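Local coordinates for protein transcriptional regulator, TetR family (Marinobacter aquaeolei, PDB 3NNR) that probably binds DNA as a transcriptional regulator of the TetR family, through a predicted helix-turn-helix motif, at residues I70-I76 / R129-L134. Numbering follows the deposited sequence.
Sequences IPEDRPI and RIFAKL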
loop_
_atom_site.group_PDB
_atom_site.type_symbol
_atom_site.label_atom_id
_atom_site.label_comp_id
_atom_site.label_asym_id
_atom_site.label_seq_id
_atom_site.Cartn_x
_atom_site.Cartn_y
_atom_site.Cartn_z
ATOM N N ILE A 70 15.171 -6.402 -18.467
ATOM C CA ILE A 70 14.692 -7.666 -19.011
ATOM C C ILE A 70 15.495 -8.047 -20.258
ATOM O O ILE A 70 15.602 -7.230 -21.190
ATOM C CB ILE A 70 13.173 -7.632 -19.400
ATOM C CG1 ILE A 70 12.303 -7.076 -18.274
ATOM C CG2 ILE A 70 12.672 -9.037 -19.833
ATOM C CD1 ILE A 70 12.483 -7.734 -16.947
ATOM N N PRO A 71 16.069 -9.268 -20.275
ATOM C CA PRO A 71 16.752 -9.712 -21.483
ATOM C C PRO A 71 15.736 -9.956 -22.604
ATOM O O PRO A 71 14.678 -10.563 -22.350
ATOM C CB PRO A 71 17.437 -11.027 -21.067
ATOM C CG PRO A 71 17.300 -11.107 -19.612
ATOM C CD PRO A 71 16.192 -10.254 -19.193
ATOM N N GLU A 72 16.054 -9.440 -23.796
ATOM C CA GLU A 72 15.198 -9.567 -24.983
ATOM C C GLU A 72 15.657 -10.669 -25.952
ATOM O O GLU A 72 14.864 -11.101 -26.782
ATOM C CB GLU A 72 15.087 -8.211 -25.710
ATOM C CG GLU A 72 14.468 -7.061 -24.871
ATOM C CD GLU A 72 13.020 -7.320 -24.404
ATOM O OE1 GLU A 72 12.286 -8.093 -25.062
ATOM O OE2 GLU A 72 12.614 -6.739 -23.368
ATOM N N ASP A 73 16.894 -11.151 -25.815
ATOM C CA ASP A 73 17.446 -12.202 -26.694
ATOM C C ASP A 73 17.145 -13.677 -26.304
ATOM O O ASP A 73 17.734 -14.580 -26.905
ATOM C CB ASP A 73 18.969 -11.979 -26.906
ATOM C CG ASP A 73 19.792 -12.097 -25.612
ATOM O OD1 ASP A 73 19.230 -12.010 -24.491
ATOM O OD2 ASP A 73 21.024 -12.239 -25.723
ATOM N N ARG A 74 16.273 -13.926 -25.316
ATOM C CA ARG A 74 15.900 -15.293 -24.888
ATOM C C ARG A 74 14.501 -15.294 -24.273
ATOM O O ARG A 74 14.019 -14.241 -23.909
ATOM C CB ARG A 74 16.926 -15.836 -23.879
ATOM C CG ARG A 74 17.192 -14.936 -22.661
ATOM C CD ARG A 74 18.233 -15.539 -21.717
ATOM N NE ARG A 74 18.621 -14.603 -20.661
ATOM C CZ ARG A 74 19.647 -13.764 -20.757
ATOM N NH1 ARG A 74 20.387 -13.754 -21.856
ATOM N NH2 ARG A 74 19.935 -12.942 -19.761
ATOM N N PRO A 75 13.847 -16.481 -24.151
ATOM C CA PRO A 75 12.511 -16.456 -23.520
ATOM C C PRO A 75 12.607 -16.391 -21.991
ATOM O O PRO A 75 13.602 -16.822 -21.417
ATOM C CB PRO A 75 11.865 -17.765 -23.991
ATOM C CG PRO A 75 12.995 -18.665 -24.244
ATOM C CD PRO A 75 14.173 -17.831 -24.658
ATOM N N ILE A 76 11.585 -15.834 -21.350
ATOM C CA ILE A 76 11.540 -15.722 -19.887
ATOM C C ILE A 76 11.263 -17.096 -19.290
ATOM O O ILE A 76 10.369 -17.791 -19.773
ATOM C CB ILE A 76 10.443 -14.693 -19.409
ATOM C CG1 ILE A 76 10.545 -14.438 -17.909
ATOM C CG2 ILE A 76 9.000 -15.146 -19.755
ATOM C CD1 ILE A 76 9.740 -13.272 -17.455
ATOM N N ARG A 129 6.040 -5.930 -19.528
ATOM C CA ARG A 129 6.958 -6.661 -20.357
ATOM C C ARG A 129 7.181 -8.107 -19.884
ATOM O O ARG A 129 7.244 -9.006 -20.721
ATOM C CB ARG A 129 8.275 -5.881 -20.548
ATOM C CG ARG A 129 9.180 -6.408 -21.651
ATOM C CD ARG A 129 8.440 -6.594 -23.006
ATOM N NE ARG A 129 9.289 -7.213 -24.023
ATOM C CZ ARG A 129 8.860 -7.883 -25.102
ATOM N NH1 ARG A 129 7.553 -8.088 -25.346
ATOM N NH2 ARG A 129 9.760 -8.390 -25.943
ATOM N N ILE A 130 7.232 -8.325 -18.564
ATOM C CA ILE A 130 7.372 -9.682 -17.997
ATOM C C ILE A 130 6.157 -10.530 -18.369
ATOM O O ILE A 130 6.310 -11.645 -18.837
ATOM C CB ILE A 130 7.572 -9.664 -16.470
ATOM C CG1 ILE A 130 8.992 -9.166 -16.132
ATOM C CG2 ILE A 130 7.415 -11.060 -15.891
ATOM C CD1 ILE A 130 9.100 -8.536 -14.736
ATOM N N PHE A 131 4.961 -9.997 -18.174
ATOM C CA PHE A 131 3.756 -10.703 -18.575
ATOM C C PHE A 131 3.737 -10.956 -20.083
ATOM O O PHE A 131 3.363 -12.047 -20.507
ATOM C CB PHE A 131 2.495 -9.925 -18.232
ATOM C CG PHE A 131 2.177 -9.802 -16.754
ATOM C CD1 PHE A 131 2.469 -10.814 -15.831
ATOM C CD2 PHE A 131 1.407 -8.711 -16.323
ATOM C CE1 PHE A 131 2.101 -10.682 -14.493
ATOM C CE2 PHE A 131 1.020 -8.575 -14.990
ATOM C CZ PHE A 131 1.367 -9.560 -14.071
ATOM N N ALA A 132 4.134 -9.953 -20.873
ATOM C CA ALA A 132 4.187 -10.092 -22.328
ATOM C C ALA A 132 5.073 -11.281 -22.689
ATOM O O ALA A 132 4.656 -12.114 -23.522
ATOM C CB ALA A 132 4.666 -8.794 -23.022
ATOM N N LYS A 133 6.243 -11.393 -22.029
ATOM C CA LYS A 133 7.159 -12.523 -22.248
ATOM C C LYS A 133 6.627 -13.854 -21.699
ATOM O O LYS A 133 6.871 -14.899 -22.307
ATOM C CB LYS A 133 8.590 -12.273 -21.718
ATOM C CG LYS A 133 9.309 -11.054 -22.324
ATOM C CD LYS A 133 10.798 -11.243 -22.546
ATOM C CE LYS A 133 11.033 -12.139 -23.766
ATOM N NZ LYS A 133 12.413 -12.065 -24.242
ATOM N N LEU A 134 5.930 -13.833 -20.562
ATOM C CA LEU A 134 5.318 -15.054 -19.988
ATOM C C LEU A 134 4.251 -15.634 -20.949
ATOM O O LEU A 134 4.065 -16.867 -21.028
ATOM C CB LEU A 134 4.720 -14.781 -18.596
ATOM C CG LEU A 134 5.708 -14.432 -17.463
ATOM C CD1 LEU A 134 4.972 -13.741 -16.276
ATOM C CD2 LEU A 134 6.511 -15.651 -17.026
#
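Lys-133 reaches from helix 110-136 into the bend of loop 70-76, where its ammonium meets backbone carbonyls. Lys-133 NZ donates to Arg-74 O at 2.7 Å, tilted 27° from the carbonyl plane, and more weakly to Pro-71 O at 3.3 Å. The lysine chain bends at chi2 and chi3 to get there, and Lys-133 CD passes Ile-70 CG2 at 4.0 Å.

One turn earlier, Arg-129 forms a salt bridge with Glu-72, the carboxylate lying at the guanidinium edge with the two planes 17° apart. The main bond, from Arg-129 NH2 to Glu-72 OE1 at 2.7 Å, is nearly straight (166°) and uses the syn side of the oxygen; NE adds weak bonds to OE1 and OE2. Lys-133 CG lies over one guanidinium face. A methionine in place of Arg-129 would probably leave the Glu-72 carboxylate without this partner and free to swing.

Apolar contacts complete the join. Ile-76 lays CG2 against Lys-133 CB (3.5 Å) and Leu-134 CD2 (3.7 Å). Its CG1, anti to the backbone N, carries Ile-76 CD1 to Ile-130 CG2 at 3.6 Å. The side chains of Ile-70 and Ile-130 cross at about a right angle, Ile-70 CD1 lying 3.9 Å from Ile-130 CG1.

The contact thus fastens the loop linking helices 49-67 and 78-94 to the last turns of helix 110-136, in the regulator's probable C-terminal domain; Tyr-84 of helix 78-94 touches Ile-70, Ile-76 and Ile-130.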